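Local coordinates for protein histone-lysine N-methyltransferase SETMAR (Homo sapiens, PDB 3K9J) that acts in DNA double-strand break repair, stalled replication fork restart and DNA integration, this chain being its DNA-binding, mariner-derived transposase domain, at residues L174-Y179 with T218-L223; K183-F188 with N202-F207; M87-W92 with E112-E117; G96-S101 with D119-K124. The protein carries 3 engineered substitutions. All blocks are in the same frame, centred on the assembly; numbering follows the deposited sequence.

Interaction 1 of 4, residues L174-Y179 with T218-L223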
# COMPACT_ATOMS: atom_id res chain seq x y z
N LEU B 174 -6.71 11.88 -5.54
CA LEU B 174 -6.50 11.38 -4.18
C LEU B 174 -5.24 11.98 -3.53
O LEU B 174 -4.81 11.55 -2.47
CB LEU B 174 -6.39 9.85 -4.21
CG LEU B 174 -7.59 8.94 -3.94
CD1 LEU B 174 -8.92 9.63 -4.12
CD2 LEU B 174 -7.51 7.62 -4.74
N LEU B 175 -4.65 12.99 -4.17
CA LEU B 175 -3.47 13.65 -3.63
C LEU B 175 -3.83 15.08 -3.30
O LEU B 175 -4.09 15.88 -4.20
CB LEU B 175 -2.31 13.62 -4.64
CG LEU B 175 -1.74 12.26 -5.02
CD1 LEU B 175 -0.85 12.38 -6.24
CD2 LEU B 175 -0.96 11.64 -3.85
N PRO B 176 -3.88 15.40 -2.00
CA PRO B 176 -4.38 16.70 -1.53
C PRO B 176 -3.62 17.91 -2.11
O PRO B 176 -4.21 18.97 -2.31
CB PRO B 176 -4.17 16.63 -0.02
CG PRO B 176 -4.22 15.14 0.30
CD PRO B 176 -3.59 14.48 -0.90
N THR B 177 -2.32 17.77 -2.34
CA THR B 177 -1.59 18.89 -2.94
C THR B 177 -2.17 19.22 -4.32
O THR B 177 -2.23 20.37 -4.73
CB THR B 177 -0.10 18.60 -3.05
OG1 THR B 177 0.43 18.39 -1.73
CG2 THR B 177 0.61 19.77 -3.69
N ASN B 178 -2.61 18.18 -5.04
CA ASN B 178 -3.17 18.34 -6.37
C ASN B 178 -4.64 18.74 -6.39
O ASN B 178 -5.00 19.69 -7.07
CB ASN B 178 -2.97 17.08 -7.19
CG ASN B 178 -1.52 16.78 -7.43
OD1 ASN B 178 -1.01 15.75 -6.99
ND2 ASN B 178 -0.82 17.70 -8.10
N TYR B 179 -5.48 18.02 -5.64
CA TYR B 179 -6.90 18.31 -5.66
C TYR B 179 -7.27 19.54 -4.83
O TYR B 179 -8.33 20.12 -5.02
CB TYR B 179 -7.75 17.07 -5.29
CG TYR B 179 -7.75 16.63 -3.84
CD1 TYR B 179 -7.21 15.39 -3.49
CD2 TYR B 179 -8.35 17.40 -2.84
CE1 TYR B 179 -7.24 14.94 -2.17
CE2 TYR B 179 -8.37 16.96 -1.52
CZ TYR B 179 -7.80 15.73 -1.20
OH TYR B 179 -7.81 15.28 0.09
N THR B 218 -8.26 21.37 5.99
CA THR B 218 -9.39 21.01 5.14
C THR B 218 -8.99 20.08 3.99
O THR B 218 -9.71 19.13 3.66
CB THR B 218 -10.10 22.24 4.56
OG1 THR B 218 -10.65 23.00 5.63
CG2 THR B 218 -11.22 21.81 3.61
N GLY B 219 -7.83 20.35 3.39
CA GLY B 219 -7.30 19.51 2.33
C GLY B 219 -7.12 18.06 2.75
O GLY B 219 -7.47 17.12 2.03
N ILE B 220 -6.56 17.87 3.94
CA ILE B 220 -6.33 16.52 4.46
C ILE B 220 -7.63 15.86 4.91
O ILE B 220 -7.91 14.70 4.60
CB ILE B 220 -5.37 16.57 5.66
CG1 ILE B 220 -3.98 17.11 5.26
CG2 ILE B 220 -5.29 15.19 6.36
CD1 ILE B 220 -3.26 16.28 4.25
N ASN B 221 -8.44 16.59 5.67
CA ASN B 221 -9.60 15.92 6.24
C ASN B 221 -10.63 15.52 5.18
O ASN B 221 -11.45 14.63 5.41
CB ASN B 221 -10.17 16.63 7.47
CG ASN B 221 -11.39 17.45 7.19
OD1 ASN B 221 -11.28 18.63 6.87
ND2 ASN B 221 -12.57 16.84 7.37
N GLN B 222 -10.52 16.14 4.01
CA GLN B 222 -11.27 15.74 2.81
C GLN B 222 -10.96 14.36 2.23
O GLN B 222 -11.72 13.85 1.41
CB GLN B 222 -11.01 16.75 1.69
CG GLN B 222 -12.15 17.69 1.38
CD GLN B 222 -11.98 18.32 0.02
OE1 GLN B 222 -11.25 19.29 -0.12
NE2 GLN B 222 -12.64 17.75 -1.01
N LEU B 223 -9.84 13.76 2.63
CA LEU B 223 -9.44 12.46 2.06
C LEU B 223 -10.47 11.34 2.21
O LEU B 223 -10.66 10.53 1.31
CB LEU B 223 -8.12 11.98 2.71
CG LEU B 223 -6.84 12.63 2.20
CD1 LEU B 223 -5.66 12.32 3.13
CD2 LEU B 223 -6.54 12.15 0.80
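Close to the magnesium site of the transposase domain, Pro176 and Tyr179 in the first turn of helix 176-189 meet Gly219, Ile220, Gln222 and Leu223 of segment 218-223. The polar link is one hydrogen bond: Tyr179 OH donates to Gly219 O over 2.7 Å. The C=O...donor angle is 167°, so the phenol meets the carbonyl almost end-on. Tyr179 takes the less common first torsion (chi1 73°), with CG between its backbone N and carbonyl carbon. This folds the ring back over its own helix turn, with Pro176 CA 3.4 Å above the ring plane and toward the rim. Backbones approach nearest at Pro176 and Gly219, whose CA atoms are 5.6 Å apart. In the RNase H-like fold of mariner transposases this helix start lies beside the catalytic sheet, and here Asn178 ND2 hydrogen-bonds OD2 of Asp51, a magnesium ligand. Leu223 contributes apolar contact, mainly through CD2, which enters at the Tyr179 ring edge, 3.5 Å from Tyr179 OH. The Leu223 side chain crosses that of Pro176 at about a right angle, its CD2 3.8 Å from Pro176 CG. The same Leu223 CD2 comes within 3.7 Å of Leu174 O. Pro176 CG also meets Ile220 CD1 at 4.2 Å. On the more exposed side, Gln222 runs antiparallel to the tyrosine, its amide plane turned 67° from the ring and its OE1 4.0 Å from Tyr179 CE2, near the ring plane. Arg226 adds a cation-pi contact to the same ring.

Interaction 2 of 4, residues K183-F188 with N202-F207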
# COMPACT_ATOMS: atom_id res chain seq x y z
N LYS B 183 -5.09 23.38 -6.78
CA LYS B 183 -6.35 23.85 -7.35
C LYS B 183 -6.58 25.33 -7.02
O LYS B 183 -6.80 26.16 -7.91
CB LYS B 183 -7.54 23.03 -6.86
CG LYS B 183 -8.86 23.55 -7.45
CD LYS B 183 -10.06 22.70 -7.07
CE LYS B 183 -10.63 23.12 -5.72
NZ LYS B 183 -11.94 22.45 -5.43
N HIS B 184 -6.53 25.66 -5.74
CA HIS B 184 -6.72 27.04 -5.33
C HIS B 184 -5.59 27.97 -5.81
O HIS B 184 -5.84 29.13 -6.18
CB HIS B 184 -6.94 27.12 -3.82
CG HIS B 184 -8.23 26.49 -3.39
ND1 HIS B 184 -9.45 27.01 -3.75
CD2 HIS B 184 -8.48 25.36 -2.69
CE1 HIS B 184 -10.41 26.24 -3.26
NE2 HIS B 184 -9.85 25.23 -2.61
N LEU B 185 -4.36 27.45 -5.84
CA LEU B 185 -3.23 28.24 -6.33
C LEU B 185 -3.45 28.63 -7.79
O LEU B 185 -3.24 29.79 -8.17
CB LEU B 185 -1.91 27.48 -6.20
CG LEU B 185 -0.74 28.14 -6.94
CD1 LEU B 185 -0.47 29.51 -6.36
CD2 LEU B 185 0.52 27.27 -6.88
N ASN B 186 -3.83 27.65 -8.59
CA ASN B 186 -4.14 27.87 -10.00
C ASN B 186 -5.20 28.95 -10.21
O ASN B 186 -5.09 29.78 -11.12
CB ASN B 186 -4.58 26.56 -10.65
CG ASN B 186 -3.41 25.67 -11.03
OD1 ASN B 186 -2.27 26.14 -11.11
ND2 ASN B 186 -3.67 24.39 -11.26
N ASN B 187 -6.24 28.94 -9.38
CA ASN B 187 -7.25 30.00 -9.43
C ASN B 187 -6.65 31.36 -9.08
O ASN B 187 -7.01 32.38 -9.67
CB ASN B 187 -8.43 29.70 -8.49
CG ASN B 187 -9.25 28.51 -8.93
OD1 ASN B 187 -9.11 28.00 -10.04
ND2 ASN B 187 -10.13 28.04 -8.04
N PHE B 188 -5.74 31.37 -8.11
CA PHE B 188 -5.05 32.60 -7.70
C PHE B 188 -4.11 33.13 -8.78
O PHE B 188 -3.91 34.34 -8.90
CB PHE B 188 -4.30 32.33 -6.39
CG PHE B 188 -3.25 33.36 -6.02
CD1 PHE B 188 -3.54 34.38 -5.14
CD2 PHE B 188 -1.96 33.26 -6.52
CE1 PHE B 188 -2.57 35.30 -4.77
CE2 PHE B 188 -0.99 34.18 -6.16
CZ PHE B 188 -1.29 35.20 -5.29
N ASN B 202 7.59 35.11 -5.82
CA ASN B 202 6.91 35.96 -4.85
C ASN B 202 5.40 35.76 -4.85
O ASN B 202 4.74 35.96 -3.83
CB ASN B 202 7.18 37.43 -5.15
CG ASN B 202 8.63 37.81 -4.93
OD1 ASN B 202 9.45 36.99 -4.53
ND2 ASN B 202 8.96 39.07 -5.21
N ALA B 203 4.84 35.41 -6.00
CA ALA B 203 3.40 35.18 -6.09
C ALA B 203 3.07 33.86 -5.39
O ALA B 203 2.12 33.77 -4.61
CB ALA B 203 2.95 35.13 -7.53
N PHE B 204 3.86 32.83 -5.70
CA PHE B 204 3.66 31.53 -5.06
C PHE B 204 3.73 31.71 -3.55
O PHE B 204 2.85 31.27 -2.80
CB PHE B 204 4.68 30.52 -5.53
CG PHE B 204 4.58 29.19 -4.84
CD1 PHE B 204 3.69 28.23 -5.29
CD2 PHE B 204 5.37 28.91 -3.74
CE1 PHE B 204 3.59 27.00 -4.64
CE2 PHE B 204 5.28 27.69 -3.09
CZ PHE B 204 4.39 26.74 -3.55
N GLN B 205 4.80 32.37 -3.12
CA GLN B 205 5.03 32.59 -1.72
C GLN B 205 3.84 33.30 -1.08
O GLN B 205 3.33 32.87 -0.05
CB GLN B 205 6.30 33.42 -1.54
CG GLN B 205 6.65 33.69 -0.09
CD GLN B 205 7.95 34.45 0.05
OE1 GLN B 205 8.47 35.02 -0.92
NE2 GLN B 205 8.48 34.48 1.27
N GLU B 206 3.41 34.40 -1.71
CA GLU B 206 2.29 35.18 -1.22
C GLU B 206 1.09 34.26 -0.96
O GLU B 206 0.56 34.22 0.15
CB GLU B 206 1.90 36.25 -2.23
CG GLU B 206 0.73 37.11 -1.81
CD GLU B 206 0.40 38.18 -2.83
OE1 GLU B 206 1.23 38.43 -3.74
OE2 GLU B 206 -0.69 38.78 -2.73
N PHE B 207 0.70 33.50 -1.98
CA PHE B 207 -0.39 32.53 -1.83
C PHE B 207 -0.24 31.53 -0.67
O PHE B 207 -1.10 31.49 0.21
CB PHE B 207 -0.62 31.73 -3.11
CG PHE B 207 -1.70 30.69 -2.98
CD1 PHE B 207 -3.04 31.07 -2.99
CD2 PHE B 207 -1.39 29.36 -2.83
CE1 PHE B 207 -4.05 30.12 -2.86
CE2 PHE B 207 -2.39 28.41 -2.70
CZ PHE B 207 -3.72 28.80 -2.71
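Phe207 inserts its ring between His184, Leu185 and Phe188, and it takes part in half of the residue contacts between the two helices. With CG anti to the backbone N (chi1 178°), the ring extends straight toward the facing helix, far enough for Phe207 CZ to come 3.5 Å from Leu185 N. Leu185 CA sits over the ring face, 3.8 Å from the Phe207 centroid, in a CH-pi contact. Beyond CB, Leu185 divides its work between two aromatics. Its CD1 lies 3.7 Å from Phe207 CD2, whereas its CD2 touches the edge of the other ring at Phe204 CD1, also 3.7 Å away. Phe188 lies alongside Phe207 but points the opposite way, so that each ring reaches the base of the other. Phe207 CB stands over the centre of the Phe188 ring, 4.0 Å from its centroid, a second CH-pi contact. The two ring planes are tilted by 45° with centroids 5.3 Å apart, which is neither a stack nor a T-shape. At its far end Phe188 CE2 reaches Ala203 O at 3.5 Å, and Glu206 borders the ring edge on the more exposed side. Phe204 continues onto Ile55 of strand 47-56. The short helical axes run at 126° to each other, 10.6 Å apart, a spacing consistent with the large rings between them. This is helix-to-helix packing on one face of the central sheet, as in the RNase H-like α/β fold.

Interaction 3 of 4, residues M87-W92 with E112-E117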
# COMPACT_ATOMS: atom_id res chain seq x y z
N MET B 87 10.73 25.09 -11.01
CA MET B 87 9.96 24.09 -10.28
C MET B 87 9.96 24.40 -8.79
O MET B 87 11.01 24.72 -8.23
CB MET B 87 10.56 22.71 -10.51
CG MET B 87 9.82 21.61 -9.73
SD MET B 87 10.27 20.00 -10.33
CE MET B 87 9.09 19.83 -11.66
N VAL B 88 8.80 24.30 -8.16
CA VAL B 88 8.73 24.49 -6.72
C VAL B 88 8.30 23.16 -6.09
O VAL B 88 7.57 22.41 -6.71
CB VAL B 88 7.73 25.60 -6.34
CG1 VAL B 88 6.32 25.22 -6.77
CG2 VAL B 88 7.79 25.91 -4.84
N THR B 89 8.81 22.84 -4.90
CA THR B 89 8.32 21.67 -4.16
C THR B 89 7.69 22.17 -2.88
O THR B 89 8.23 23.09 -2.26
CB THR B 89 9.43 20.68 -3.84
OG1 THR B 89 10.11 20.33 -5.05
CG2 THR B 89 8.87 19.41 -3.20
N ILE B 90 6.55 21.60 -2.49
CA ILE B 90 5.86 22.05 -1.29
C ILE B 90 5.54 20.83 -0.43
O ILE B 90 5.16 19.78 -0.96
CB ILE B 90 4.57 22.87 -1.61
CG1 ILE B 90 3.90 23.39 -0.33
CG2 ILE B 90 3.59 22.06 -2.43
CD1 ILE B 90 2.74 24.35 -0.58
N TRP B 91 5.75 20.96 0.88
CA TRP B 91 5.47 19.91 1.85
C TRP B 91 4.58 20.52 2.90
O TRP B 91 4.84 21.62 3.36
CB TRP B 91 6.76 19.43 2.51
CG TRP B 91 7.82 19.00 1.54
CD1 TRP B 91 8.59 19.81 0.74
CD2 TRP B 91 8.23 17.66 1.27
NE1 TRP B 91 9.45 19.05 -0.01
CE2 TRP B 91 9.25 17.73 0.29
CE3 TRP B 91 7.85 16.41 1.76
CZ2 TRP B 91 9.88 16.59 -0.20
CZ3 TRP B 91 8.48 15.28 1.26
CH2 TRP B 91 9.48 15.38 0.29
N TRP B 92 3.53 19.80 3.31
CA TRP B 92 2.63 20.38 4.28
C TRP B 92 1.86 19.28 5.01
O TRP B 92 1.89 18.13 4.60
CB TRP B 92 1.67 21.36 3.59
CG TRP B 92 0.89 20.78 2.47
CD1 TRP B 92 1.31 20.55 1.20
CD2 TRP B 92 -0.47 20.34 2.52
NE1 TRP B 92 0.30 20.01 0.45
CE2 TRP B 92 -0.80 19.86 1.25
CE3 TRP B 92 -1.43 20.30 3.54
CZ2 TRP B 92 -2.06 19.37 0.94
CZ3 TRP B 92 -2.69 19.81 3.23
CH2 TRP B 92 -3.00 19.35 1.95
N GLU B 112 18.59 12.18 -5.70
CA GLU B 112 19.59 12.66 -4.76
C GLU B 112 19.23 14.02 -4.15
O GLU B 112 19.46 14.27 -2.97
CB GLU B 112 20.96 12.74 -5.43
CG GLU B 112 21.50 11.40 -5.92
CD GLU B 112 20.76 10.85 -7.13
OE1 GLU B 112 19.98 11.59 -7.78
OE2 GLU B 112 20.96 9.65 -7.44
N LYS B 113 18.65 14.91 -4.95
CA LYS B 113 18.26 16.23 -4.46
C LYS B 113 16.95 16.21 -3.66
O LYS B 113 16.81 16.93 -2.68
CB LYS B 113 18.20 17.24 -5.60
CG LYS B 113 19.58 17.58 -6.17
CD LYS B 113 19.54 18.73 -7.16
CE LYS B 113 19.27 18.26 -8.57
NZ LYS B 113 19.49 19.36 -9.54
N TYR B 114 16.01 15.38 -4.09
CA TYR B 114 14.78 15.16 -3.34
C TYR B 114 15.11 14.64 -1.93
O TYR B 114 14.51 15.07 -0.94
CB TYR B 114 13.88 14.18 -4.11
CG TYR B 114 12.44 14.12 -3.66
CD1 TYR B 114 11.59 15.22 -3.80
CD2 TYR B 114 11.92 12.95 -3.12
CE1 TYR B 114 10.25 15.15 -3.39
CE2 TYR B 114 10.60 12.87 -2.73
CZ TYR B 114 9.77 13.97 -2.86
OH TYR B 114 8.46 13.85 -2.46
N ALA B 115 16.08 13.73 -1.84
CA ALA B 115 16.50 13.22 -0.53
C ALA B 115 16.99 14.36 0.35
O ALA B 115 16.72 14.39 1.55
CB ALA B 115 17.56 12.15 -0.68
N GLN B 116 17.71 15.31 -0.24
CA GLN B 116 18.20 16.46 0.50
C GLN B 116 17.06 17.36 0.97
O GLN B 116 17.11 17.93 2.06
CB GLN B 116 19.18 17.27 -0.36
CG GLN B 116 20.36 16.46 -0.82
CD GLN B 116 21.40 17.30 -1.56
OE1 GLN B 116 22.47 16.80 -1.92
NE2 GLN B 116 21.08 18.57 -1.79
N GLU B 117 16.03 17.49 0.13
CA GLU B 117 14.83 18.24 0.47
C GLU B 117 14.09 17.63 1.67
O GLU B 117 13.65 18.33 2.59
CB GLU B 117 13.91 18.31 -0.75
CG GLU B 117 14.24 19.45 -1.67
CD GLU B 117 13.66 20.75 -1.18
OE1 GLU B 117 12.41 20.91 -1.24
OE2 GLU B 117 14.44 21.61 -0.71
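Thr89 is the first residue along strand 87-92 to meet helix 112-117, through two light contacts. Its CB lies 4.0 Å from Glu117 OE1, and its CG2 reaches the edge of the Tyr114 ring at 4.5 Å from Tyr114 CE1. Glu117 brings its carboxylate back toward the strand by a bend at its second torsion (chi2 -81°), and OE1 finds its hydrogen bond with Ser101 OG on the adjoining strand. Two residues on, Trp91 points from the same face of the sheet and carries most of the contact. Here helix 111-128 packs on the face of the three antiparallel strands that precede it, the order found in RNase H-like folds. The benzo end of the indole meets the phenol: Trp91 CH2 is 3.3 Å from Tyr114 OH and 3.5 Å from Tyr114 CZ. The six-membered ring of Trp91 and the Tyr114 ring have centroids 5.2 Å apart and planes at 31°, an oblique arrangement short of a true stack. Tyr114 reaches this place with CG anti to its backbone N (chi1 -165°), and its hydroxyl is hydrogen-bonded to Arg146 NH2, while His148 packs edge-to-face with the ring. Replacing Tyr114 by a leucine would probably leave Arg146 without its hydroxyl partner and the benzo end of Trp91 poorly covered. At the pyrrole end, Glu117 OE1 lies near the indole plane but 3.7 Å from Trp91 NE1, too far for a hydrogen bond; NE1 is buried without a partner in the model.

Interaction 4 of 4, residues G96-S101 with D119-K124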
# COMPACT_ATOMS: atom_id res chain seq x y z
N GLY B 96 -0.38 22.52 8.71
CA GLY B 96 -0.00 23.71 7.95
C GLY B 96 1.18 23.51 7.03
O GLY B 96 1.64 22.39 6.81
N LEU B 97 1.68 24.61 6.47
CA LEU B 97 2.82 24.59 5.58
C LEU B 97 4.08 24.13 6.32
O LEU B 97 4.37 24.60 7.42
CB LEU B 97 3.02 25.99 4.97
CG LEU B 97 4.07 26.22 3.89
CD1 LEU B 97 3.83 25.26 2.73
CD2 LEU B 97 4.06 27.69 3.43
N ILE B 98 4.83 23.19 5.76
CA ILE B 98 6.06 22.80 6.44
C ILE B 98 7.28 23.43 5.76
O ILE B 98 8.15 23.98 6.44
CB ILE B 98 6.23 21.27 6.55
CG1 ILE B 98 5.04 20.66 7.31
CG2 ILE B 98 7.57 20.91 7.24
CD1 ILE B 98 4.91 19.15 7.11
N HIS B 99 7.34 23.36 4.44
CA HIS B 99 8.55 23.73 3.72
C HIS B 99 8.23 23.79 2.24
O HIS B 99 7.41 23.03 1.76
CB HIS B 99 9.62 22.67 3.99
CG HIS B 99 10.86 22.80 3.16
ND1 HIS B 99 11.23 21.87 2.21
CD2 HIS B 99 11.83 23.75 3.15
CE1 HIS B 99 12.36 22.25 1.64
NE2 HIS B 99 12.75 23.38 2.20
N TYR B 100 8.84 24.73 1.52
CA TYR B 100 8.80 24.69 0.07
C TYR B 100 10.14 25.18 -0.43
O TYR B 100 10.86 25.84 0.30
CB TYR B 100 7.65 25.54 -0.50
CG TYR B 100 7.70 27.00 -0.11
CD1 TYR B 100 7.09 27.45 1.04
CD2 TYR B 100 8.38 27.92 -0.90
CE1 TYR B 100 7.14 28.78 1.41
CE2 TYR B 100 8.44 29.26 -0.54
CZ TYR B 100 7.81 29.68 0.62
OH TYR B 100 7.85 31.00 0.99
N SER B 101 10.51 24.83 -1.65
CA SER B 101 11.76 25.34 -2.19
C SER B 101 11.70 25.40 -3.69
O SER B 101 10.96 24.66 -4.33
CB SER B 101 12.94 24.47 -1.74
OG SER B 101 12.94 23.24 -2.43
N ASP B 119 15.33 15.89 4.05
CA ASP B 119 16.09 16.23 5.26
C ASP B 119 15.74 17.63 5.77
O ASP B 119 15.50 17.83 6.95
CB ASP B 119 17.61 16.13 5.00
CG ASP B 119 18.24 14.92 5.68
OD1 ASP B 119 17.74 14.50 6.75
OD2 ASP B 119 19.25 14.40 5.17
N GLU B 120 15.72 18.61 4.87
CA GLU B 120 15.37 19.99 5.25
C GLU B 120 13.94 20.07 5.79
O GLU B 120 13.69 20.70 6.82
CB GLU B 120 15.54 20.92 4.04
CG GLU B 120 15.21 22.37 4.34
CD GLU B 120 16.33 23.08 5.11
OE1 GLU B 120 17.40 22.46 5.32
OE2 GLU B 120 16.12 24.26 5.49
N MET B 121 13.01 19.42 5.10
CA MET B 121 11.59 19.43 5.51
C MET B 121 11.46 18.79 6.89
O MET B 121 10.75 19.29 7.78
CB MET B 121 10.76 18.66 4.48
CG MET B 121 9.31 18.41 4.88
SD MET B 121 9.07 16.98 5.97
CE MET B 121 9.50 15.61 4.90
N ASN B 122 12.16 17.69 7.06
CA ASN B 122 12.15 16.97 8.32
C ASN B 122 12.66 17.80 9.49
O ASN B 122 12.12 17.74 10.59
CB ASN B 122 12.96 15.67 8.21
CG ASN B 122 12.90 14.86 9.47
OD1 ASN B 122 11.82 14.45 9.91
ND2 ASN B 122 14.06 14.62 10.08
N GLN B 123 13.71 18.59 9.26
CA GLN B 123 14.23 19.47 10.31
C GLN B 123 13.16 20.48 10.70
O GLN B 123 12.94 20.77 11.87
CB GLN B 123 15.49 20.22 9.84
CG GLN B 123 16.74 19.38 9.76
CD GLN B 123 17.95 20.19 9.27
OE1 GLN B 123 17.80 21.15 8.51
NE2 GLN B 123 19.14 19.80 9.72
N LYS B 124 12.49 21.01 9.69
CA LYS B 124 11.44 21.99 9.93
C LYS B 124 10.28 21.32 10.64
O LYS B 124 9.73 21.87 11.59
CB LYS B 124 10.97 22.62 8.61
CG LYS B 124 12.04 23.49 8.00
CD LYS B 124 11.52 24.33 6.85
CE LYS B 124 12.67 25.16 6.24
NZ LYS B 124 12.18 25.90 5.05
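Glu120 is the first residue of helix 119-124 to touch His99, and does so with its aliphatic part: Glu120 CG lies 3.4 Å from His99 NE2. The carboxylate itself stands off, with Glu120 OE2 4.8 Å from His99 NE2. Met121 follows, and its backbone lies against the ring: Met121 N is 4.2 Å above the imidazole plane, toward the rim. Met121 CG lies 3.9 Å from Ile98 CG2; past it the chain bends twice and its end leads away from the strand segment, the side chain also touching Trp91 and Tyr162. The same methyl, Ile98 CG2, comes within 3.6 Å of Met121 O. One turn later Lys124 stretches an extended chain across the strand, crossing His99 at about a right angle, with Lys124 CD 3.4 Å from Ile98 O. The position of its ammonium beside the imidazole edge is doubtful in the model. His99 meets all three helix residues because its CG is anti to the backbone N (chi1 171°), sending the ring out toward the helix; the ring also meets Trp91 of the neighbouring strand. With an alanine at His99, the Met121 backbone and Glu120 CG would probably lose the surface they rest on, opening a gap beside Trp91. Strand and helix axes run at 150°, 7.4 Å apart. Ile98 and His99, though consecutive, both point to the helix. Ile98 has a helix-like psi of -46°, and both residues face Trp91 on the next strand: a classic beta bulge in the edge strand of this RNase H-like sheet.

Interactions 3 and 4 fasten successive parts of helix 111-128 to adjacent strands of the central sheet, which a backbone hydrogen bond between Trp91 and His99 ties together. Interactions 1 and 2 share helix 176-189 on the opposite face. The sheet separates the two layers yet connects them: Trp92 packs on Pro176 and Ile220, while Val88 and Tyr100 reach Phe204. Interactions 1, 3 and 4 are buried, whereas interaction 2 is partly open at its Glu206 side. Near the metal site, interaction 1 includes a direct hydrogen bond; interaction 2 is aromatic and aliphatic; in interaction 3 Tyr114 and Glu117 find polar partners elsewhere; interaction 4 sets a histidine ring against aliphatic side-chain parts and the Met121 backbone.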